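PDB 6NAL: thiol-activated cytolysin from Desulfobulbus propionicus, which probably binds cholesterol-containing membranes and assembles there into oligomeric beta-barrel pores, as other cholesterol-dependent cytolysins do. Local coordinates for residues Gln195-Val200 and Thr323-Thr328; Tyr336-Leu341 and Val345-His350; Trp375-Phe380 and Glu438-Ser443. All blocks are in the same frame, centred on the assembly; numbering follows the deposited sequence.

Contacts 1 and 2 both reach the large antiparallel sheet of the pore-forming core, through strands 187-202 and 332-340. In contact 1 a loop lies on the first; in contact 2 the chain leaves the second and turns toward the long strand 349-372. Their centres are 24 Å apart and their nearest atoms about 6 Å, without touching. Contact 3 sits in the C-terminal beta-sandwich, on the other side of the chain's centre, its own centre 81 Å from each of the others. Strand 349-372 spans much of that gap and is followed by strand 378-389. Leu142 of the second subunit packs on Glu438 and Arg441 of segment 438-443; in this chain Leu142 touches Phe197 of contact 1.

Contact 1 (Gln195-Val200 and Thr323-Thr328); sequences QIFYSV and TLLSRT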
# COMPACT_ATOMS: atom_id res chain seq x y z
N GLN A 195 -3.72 0.30 35.58
CA GLN A 195 -3.37 1.30 36.58
C GLN A 195 -2.60 0.67 37.72
O GLN A 195 -3.07 -0.28 38.34
CB GLN A 195 -4.61 2.01 37.14
CG GLN A 195 -4.23 3.14 38.07
CD GLN A 195 -5.43 3.95 38.54
OE1 GLN A 195 -6.57 3.65 38.19
NE2 GLN A 195 -5.18 4.96 39.39
N ILE A 196 -1.44 1.25 38.04
CA ILE A 196 -0.61 0.82 39.16
C ILE A 196 -0.94 1.67 40.38
O ILE A 196 -0.73 2.89 40.37
CB ILE A 196 0.88 0.94 38.82
CG1 ILE A 196 1.22 0.15 37.55
CG2 ILE A 196 1.74 0.50 39.97
CD1 ILE A 196 2.69 0.34 37.07
N PHE A 197 -1.39 1.03 41.48
CA PHE A 197 -1.71 1.80 42.68
C PHE A 197 -0.46 2.01 43.52
O PHE A 197 -0.14 3.15 43.88
CB PHE A 197 -2.79 1.11 43.54
CG PHE A 197 -4.13 1.01 42.86
CD1 PHE A 197 -4.55 1.96 41.95
CD2 PHE A 197 -4.97 -0.04 43.12
CE1 PHE A 197 -5.78 1.86 41.32
CE2 PHE A 197 -6.20 -0.16 42.49
CZ PHE A 197 -6.59 0.79 41.57
N TYR A 198 0.27 0.94 43.82
CA TYR A 198 1.53 1.05 44.54
C TYR A 198 2.52 -0.05 44.13
O TYR A 198 2.16 -1.04 43.50
CB TYR A 198 1.32 0.98 46.05
CG TYR A 198 0.61 -0.29 46.50
CD1 TYR A 198 -0.78 -0.36 46.51
CD2 TYR A 198 1.32 -1.45 46.91
CE1 TYR A 198 -1.43 -1.52 46.95
CE2 TYR A 198 0.66 -2.57 47.33
CZ TYR A 198 -0.71 -2.58 47.36
OH TYR A 198 -1.38 -3.71 47.74
N SER A 199 3.77 0.11 44.59
CA SER A 199 4.81 -0.87 44.36
C SER A 199 5.49 -1.29 45.67
O SER A 199 5.45 -0.58 46.67
CB SER A 199 5.87 -0.32 43.40
OG SER A 199 5.34 -0.14 42.11
N VAL A 200 6.10 -2.48 45.64
CA VAL A 200 6.88 -3.00 46.75
C VAL A 200 8.18 -3.57 46.22
O VAL A 200 8.16 -4.49 45.38
CB VAL A 200 6.13 -4.06 47.57
CG1 VAL A 200 7.04 -4.48 48.71
CG2 VAL A 200 4.77 -3.58 48.06
N THR A 323 -11.67 3.38 42.37
CA THR A 323 -11.45 2.22 43.21
C THR A 323 -11.21 2.66 44.65
O THR A 323 -10.30 3.44 44.93
CB THR A 323 -10.30 1.35 42.69
OG1 THR A 323 -10.77 0.65 41.55
CG2 THR A 323 -9.92 0.34 43.76
N LEU A 324 -12.03 2.11 45.53
CA LEU A 324 -12.02 2.35 46.97
C LEU A 324 -11.05 1.34 47.58
O LEU A 324 -11.41 0.20 47.86
CB LEU A 324 -13.43 2.19 47.51
CG LEU A 324 -13.80 2.82 48.83
CD1 LEU A 324 -13.32 1.85 49.92
CD2 LEU A 324 -13.22 4.20 48.96
N LEU A 325 -9.79 1.72 47.74
CA LEU A 325 -8.82 0.77 48.24
C LEU A 325 -8.87 0.71 49.77
O LEU A 325 -8.86 1.75 50.46
CB LEU A 325 -7.42 1.13 47.75
CG LEU A 325 -6.63 -0.12 47.33
CD1 LEU A 325 -7.23 -0.88 46.18
CD2 LEU A 325 -5.23 0.27 46.95
N SER A 326 -8.94 -0.51 50.28
CA SER A 326 -9.27 -0.79 51.67
C SER A 326 -8.74 -2.18 52.04
O SER A 326 -8.06 -2.85 51.25
CB SER A 326 -10.78 -0.67 51.89
OG SER A 326 -11.44 -1.87 51.54
N ARG A 327 -9.03 -2.60 53.28
CA ARG A 327 -8.66 -3.94 53.74
C ARG A 327 -9.54 -5.01 53.10
O ARG A 327 -9.11 -6.17 52.94
CB ARG A 327 -8.80 -4.05 55.26
CG ARG A 327 -7.62 -3.57 56.04
CD ARG A 327 -8.03 -3.38 57.49
NE ARG A 327 -8.22 -1.97 57.80
CZ ARG A 327 -7.61 -1.31 58.78
NH1 ARG A 327 -6.75 -1.94 59.58
NH2 ARG A 327 -7.86 -0.02 58.96
N THR A 328 -10.79 -4.65 52.79
CA THR A 328 -11.78 -5.52 52.17
C THR A 328 -11.74 -5.51 50.64
O THR A 328 -12.34 -6.39 50.01
CB THR A 328 -13.18 -5.08 52.60
OG1 THR A 328 -13.51 -3.83 51.96
CG2 THR A 328 -13.28 -4.90 54.11
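Phe197 meets Leu325 and Thr323 with the CD2, CE2 and CZ side of its ring, and this wholly apolar meeting joins strand 187-202 to the loop that follows helix 309-320. The first torsion (chi1 -64°) sets CG opposite the carbonyl carbon, and the bond from CA to CB points toward the loop. Beyond CB and CG, close contact begins at the ortho carbon CD2, which comes within 3.9 Å of Leu325 CD2 and meets the other methyl, CD1, equally closely. One step further out, CE2 bridges the two loop residues, with Leu325 CD1 at 3.9 Å and Thr323 CG2 at 4.0 Å. At the far end CZ touches the CB of Thr323, 3.9 Å away. The threonine side chain stands at about a right angle to that of Phe197. At the ring's edge, in its plane, lies the amide NE2 of Gln195. That amide is held by the 142-146 region, NE2 bonding to Pro143 O and OE1 to Asn145 N. Leu325 CD2 also meets the neighbouring aromatic: Tyr198 CE1 lies 4.2 Å from it, with the methyl at the edge of the tyrosine ring, near its plane. The ring of Tyr198 itself meets that of Tyr240, their planes only about 15° apart. Phe197 and Tyr198 both face Tyr240 of strand 232-250, which is consistent with both side chains reaching Leu325. This is a classic beta bulge, here in the central antiparallel sheet of the pore-forming domain of the cholesterol-dependent cytolysin fold.

Contact 2 (Tyr336-Leu341 and Val345-His350); sequences YYTVFL and VSAGVH
Val339 and Ser346 form a single antiparallel bridge, a non-hydrogen-bonded pair with CA atoms 4.3 Å apart, flanked by a nearly straight bond from Phe340 N to Val345 O (2.7 Å, 174° at the hydrogen) and a longer one from Ala347 N to Thr338 O (3.1 Å). Val345 O is approached from several directions. The CA of Val339 makes a CA-H...O contact with it at 3.4 Å, and Val339 CG2 also comes to 3.3 Å from Val345 O. Phe340 has CG anti to its carbonyl carbon (chi1 -73°), which brings the CD2-CE2 side of the ring to 345-347. CD2 meets Val345 O near the ring plane; next to it on that edge, Phe340 CE2 lies 3.7 Å from Ser346 O. Only three residues separate the segments, so the chain reverses tightly where strand 332-340 of the core sheet ends. It then passes into the long strand 349-372, a member of a different sheet that runs toward the C-terminal domain, as in the elongated cytolysin fold. Thr338 and Phe340 project on the same side of their strand, with the CB of Ala347 between them. Its methyl lies 3.4 Å from Thr338 OG1 and makes an off-centre CH-pi contact with Phe340, 4.2 Å from the ring centroid and 29° off the normal. Leu233 of strand 232-250 packs on both Phe340 and Ala347, and the Phe340 ring also meets that of Tyr16.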
# COMPACT_ATOMS: atom_id res chain seq x y z
N TYR A 336 6.08 -8.28 38.04
CA TYR A 336 7.21 -8.39 38.95
C TYR A 336 8.47 -8.38 38.09
O TYR A 336 8.45 -8.69 36.90
CB TYR A 336 7.08 -9.63 39.92
CG TYR A 336 7.31 -10.99 39.33
CD1 TYR A 336 6.35 -11.58 38.55
CD2 TYR A 336 8.48 -11.69 39.56
CE1 TYR A 336 6.56 -12.82 37.93
CE2 TYR A 336 8.69 -12.95 39.00
CZ TYR A 336 7.73 -13.50 38.19
OH TYR A 336 7.93 -14.73 37.62
N TYR A 337 9.55 -7.95 38.73
CA TYR A 337 10.85 -7.75 38.13
C TYR A 337 11.86 -8.52 38.96
O TYR A 337 11.85 -8.43 40.20
CB TYR A 337 11.21 -6.26 38.07
CG TYR A 337 10.14 -5.51 37.29
CD1 TYR A 337 9.00 -5.03 37.93
CD2 TYR A 337 10.23 -5.35 35.90
CE1 TYR A 337 8.01 -4.38 37.23
CE2 TYR A 337 9.24 -4.70 35.19
CZ TYR A 337 8.13 -4.21 35.87
OH TYR A 337 7.12 -3.57 35.18
N THR A 338 12.67 -9.31 38.26
CA THR A 338 13.69 -10.16 38.85
C THR A 338 15.06 -9.61 38.50
O THR A 338 15.27 -9.07 37.41
CB THR A 338 13.66 -11.63 38.35
OG1 THR A 338 13.52 -11.69 36.91
CG2 THR A 338 12.52 -12.34 38.97
N VAL A 339 15.98 -9.83 39.39
CA VAL A 339 17.40 -9.57 39.21
C VAL A 339 18.15 -10.88 39.54
O VAL A 339 17.64 -11.73 40.28
CB VAL A 339 17.72 -8.35 40.10
CG1 VAL A 339 18.01 -8.77 41.56
CG2 VAL A 339 18.78 -7.47 39.48
N PHE A 340 19.29 -11.10 38.89
CA PHE A 340 20.12 -12.25 39.21
C PHE A 340 20.74 -12.07 40.60
O PHE A 340 21.19 -10.98 40.96
CB PHE A 340 21.21 -12.47 38.16
CG PHE A 340 20.68 -13.00 36.86
CD1 PHE A 340 20.36 -14.35 36.72
CD2 PHE A 340 20.50 -12.15 35.78
CE1 PHE A 340 19.85 -14.86 35.52
CE2 PHE A 340 19.98 -12.63 34.57
CZ PHE A 340 19.65 -13.98 34.43
N LEU A 341 20.75 -13.15 41.40
CA LEU A 341 21.18 -12.97 42.79
C LEU A 341 22.68 -12.76 42.88
O LEU A 341 23.14 -11.96 43.69
CB LEU A 341 20.74 -14.17 43.62
CG LEU A 341 21.21 -14.18 45.08
CD1 LEU A 341 20.75 -12.94 45.86
CD2 LEU A 341 20.74 -15.47 45.75
N VAL A 345 22.27 -8.03 38.36
CA VAL A 345 21.93 -7.68 37.00
C VAL A 345 20.49 -8.11 36.68
O VAL A 345 20.06 -9.21 37.05
CB VAL A 345 22.93 -8.34 36.03
CG1 VAL A 345 22.45 -8.22 34.55
CG2 VAL A 345 24.30 -7.70 36.20
N SER A 346 19.77 -7.24 35.97
CA SER A 346 18.38 -7.48 35.60
C SER A 346 18.26 -8.77 34.81
O SER A 346 19.14 -9.11 34.03
CB SER A 346 17.84 -6.37 34.71
OG SER A 346 18.40 -5.15 35.11
N ALA A 347 17.12 -9.44 34.99
CA ALA A 347 16.74 -10.60 34.18
C ALA A 347 15.57 -10.28 33.25
O ALA A 347 14.91 -11.20 32.75
CB ALA A 347 16.39 -11.81 35.04
N GLY A 348 15.25 -9.00 33.08
CA GLY A 348 14.30 -8.62 32.05
C GLY A 348 14.78 -9.13 30.71
O GLY A 348 15.97 -9.07 30.40
N VAL A 349 13.86 -9.70 29.93
CA VAL A 349 14.22 -10.14 28.60
C VAL A 349 13.49 -9.33 27.53
O VAL A 349 12.49 -8.67 27.79
CB VAL A 349 13.96 -11.65 28.39
CG1 VAL A 349 14.98 -12.45 29.18
CG2 VAL A 349 12.57 -12.03 28.80
N HIS A 350 14.08 -9.37 26.32
CA HIS A 350 13.51 -8.96 25.05
C HIS A 350 12.76 -10.14 24.46
O HIS A 350 13.16 -11.29 24.61
CB HIS A 350 14.65 -8.58 24.08
CG HIS A 350 14.38 -7.37 23.25
ND1 HIS A 350 14.12 -6.12 23.80
CD2 HIS A 350 14.38 -7.19 21.90
CE1 HIS A 350 13.94 -5.25 22.83
NE2 HIS A 350 14.10 -5.87 21.67

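Contact 3 (Trp375-Phe380 and Glu438-Ser443); sequences WYVARF and EWWRTS
Arg379 carries its CG between the backbone N and the carbonyl carbon (chi1 56°) and then runs extended from CG to NE, bringing its flat end over Trp440, whose CG lies opposite its own carbonyl carbon (chi1 -74°). The guanidinium stacks on one face of the indole, planes 22° apart, in a cation-pi contact with CZ 3.5 Å from the centroid of the five-membered ring. Behind it the CD methylene makes a CH-pi contact over the face of the six-membered ring, 4.0 Å from its centroid. Arg379 NH1 and Trp440 NE1 approach to 3.2 Å, but both are donors, and the approach belongs to the stack; it is not a hydrogen bond. Strand 422-432 runs between the two strands in the sheet; from it Glu430 OE1 forms a salt bridge with Arg379 NE and probably offsets its charge. Trp440 belongs to the tryptophan-rich undecapeptide characteristic of cholesterol-dependent cytolysins, at the tip of their C-terminal beta-sandwich. Val377 meets the outer end of the indole, its CG1 4.1 Å from Trp440 CH2 and its carbonyl O 3.5 Å from CZ3. Away from the stack, one water joins Tyr376 OH (3.1 Å) to Ser443 OG (2.7 Å), while Ala144 of the second subunit packs on Arg379.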
# COMPACT_ATOMS: atom_id res chain seq x y z
N TRP A 375 -27.41 19.91 -30.40
CA TRP A 375 -28.04 19.94 -31.73
C TRP A 375 -27.01 19.56 -32.81
O TRP A 375 -26.69 20.29 -33.73
CB TRP A 375 -28.65 21.33 -31.97
CG TRP A 375 -29.91 21.52 -31.20
CD1 TRP A 375 -30.53 20.59 -30.35
CD2 TRP A 375 -30.71 22.76 -31.14
NE1 TRP A 375 -31.65 21.25 -29.80
CE2 TRP A 375 -31.71 22.57 -30.20
CE3 TRP A 375 -30.65 24.03 -31.81
CZ2 TRP A 375 -32.74 23.53 -30.02
CZ3 TRP A 375 -31.61 24.97 -31.55
CH2 TRP A 375 -32.67 24.70 -30.73
N TYR A 376 -26.42 18.38 -32.65
CA TYR A 376 -25.36 17.92 -33.54
C TYR A 376 -25.18 16.43 -33.28
O TYR A 376 -25.78 15.88 -32.36
CB TYR A 376 -24.04 18.68 -33.34
CG TYR A 376 -23.55 18.76 -31.90
CD1 TYR A 376 -22.96 17.67 -31.29
CD2 TYR A 376 -23.69 19.93 -31.15
CE1 TYR A 376 -22.53 17.73 -29.96
CE2 TYR A 376 -23.27 20.01 -29.82
CZ TYR A 376 -22.68 18.92 -29.23
OH TYR A 376 -22.22 18.97 -27.91
N VAL A 377 -24.43 15.75 -34.13
CA VAL A 377 -24.13 14.33 -33.95
C VAL A 377 -22.88 14.24 -33.10
O VAL A 377 -21.90 14.96 -33.33
CB VAL A 377 -23.93 13.63 -35.30
CG1 VAL A 377 -23.41 12.20 -35.09
CG2 VAL A 377 -25.25 13.59 -36.11
N ALA A 378 -22.91 13.38 -32.11
CA ALA A 378 -21.80 13.30 -31.19
C ALA A 378 -21.37 11.85 -31.03
O ALA A 378 -22.16 10.93 -31.20
CB ALA A 378 -22.18 13.88 -29.84
N ARG A 379 -20.12 11.65 -30.72
CA ARG A 379 -19.70 10.32 -30.31
C ARG A 379 -18.90 10.43 -29.03
O ARG A 379 -18.22 11.43 -28.78
CB ARG A 379 -18.90 9.62 -31.38
CG ARG A 379 -17.73 10.38 -31.82
CD ARG A 379 -17.18 9.79 -33.08
NE ARG A 379 -15.87 10.39 -33.30
CZ ARG A 379 -15.27 10.41 -34.48
NH1 ARG A 379 -15.85 9.81 -35.52
NH2 ARG A 379 -14.09 11.00 -34.60
N PHE A 380 -19.05 9.37 -28.24
CA PHE A 380 -18.44 9.16 -26.94
C PHE A 380 -17.44 8.01 -27.02
O PHE A 380 -17.73 6.97 -27.62
CB PHE A 380 -19.51 8.79 -25.88
CG PHE A 380 -20.47 9.88 -25.52
CD1 PHE A 380 -21.62 10.04 -26.23
CD2 PHE A 380 -20.25 10.70 -24.43
CE1 PHE A 380 -22.53 11.03 -25.93
CE2 PHE A 380 -21.18 11.70 -24.12
CZ PHE A 380 -22.32 11.84 -24.88
N GLU A 438 -12.99 21.16 -40.13
CA GLU A 438 -12.96 20.86 -38.70
C GLU A 438 -14.18 20.00 -38.38
O GLU A 438 -15.04 20.40 -37.59
CB GLU A 438 -12.94 22.13 -37.83
CG GLU A 438 -14.04 23.14 -38.06
CD GLU A 438 -13.81 24.48 -37.30
OE1 GLU A 438 -13.73 24.43 -36.05
OE2 GLU A 438 -13.73 25.56 -37.97
N TRP A 439 -14.23 18.81 -38.99
CA TRP A 439 -15.43 18.00 -38.99
C TRP A 439 -15.80 17.52 -37.59
O TRP A 439 -16.98 17.51 -37.22
CB TRP A 439 -15.19 16.80 -39.90
CG TRP A 439 -16.37 15.99 -40.15
CD1 TRP A 439 -16.63 14.73 -39.67
CD2 TRP A 439 -17.48 16.35 -40.95
NE1 TRP A 439 -17.86 14.31 -40.12
CE2 TRP A 439 -18.38 15.28 -40.94
CE3 TRP A 439 -17.79 17.49 -41.69
CZ2 TRP A 439 -19.57 15.31 -41.63
CZ3 TRP A 439 -18.95 17.52 -42.37
CH2 TRP A 439 -19.84 16.44 -42.33
N TRP A 440 -14.83 17.02 -36.84
CA TRP A 440 -15.09 16.54 -35.49
C TRP A 440 -14.35 17.49 -34.59
O TRP A 440 -13.17 17.75 -34.82
CB TRP A 440 -14.61 15.10 -35.22
CG TRP A 440 -15.50 14.03 -35.88
CD1 TRP A 440 -15.20 13.30 -36.98
CD2 TRP A 440 -16.83 13.61 -35.47
NE1 TRP A 440 -16.25 12.45 -37.30
CE2 TRP A 440 -17.26 12.62 -36.40
CE3 TRP A 440 -17.71 13.99 -34.46
CZ2 TRP A 440 -18.49 11.98 -36.32
CZ3 TRP A 440 -18.96 13.33 -34.37
CH2 TRP A 440 -19.33 12.35 -35.30
N ARG A 441 -15.05 18.03 -33.60
CA ARG A 441 -14.46 18.91 -32.62
C ARG A 441 -14.50 18.17 -31.30
O ARG A 441 -15.50 17.53 -30.97
CB ARG A 441 -15.22 20.23 -32.53
CG ARG A 441 -14.37 21.37 -32.00
CD ARG A 441 -13.57 22.13 -33.10
NE ARG A 441 -14.39 23.05 -33.90
CZ ARG A 441 -14.94 24.18 -33.45
NH1 ARG A 441 -14.76 24.55 -32.19
NH2 ARG A 441 -15.67 24.96 -34.24
N THR A 442 -13.42 18.21 -30.55
CA THR A 442 -13.37 17.53 -29.28
C THR A 442 -13.82 18.49 -28.20
O THR A 442 -13.16 19.50 -27.97
CB THR A 442 -11.96 17.01 -28.97
OG1 THR A 442 -11.61 16.03 -29.95
CG2 THR A 442 -11.93 16.40 -27.57
N SER A 443 -14.91 18.18 -27.52
CA SER A 443 -15.37 19.06 -26.44
C SER A 443 -14.83 18.66 -25.08
O SER A 443 -14.99 19.40 -24.11
CB SER A 443 -16.89 19.09 -26.40
OG SER A 443 -17.42 17.77 -26.28
O HOH W 1 -19.33 17.85 -28.18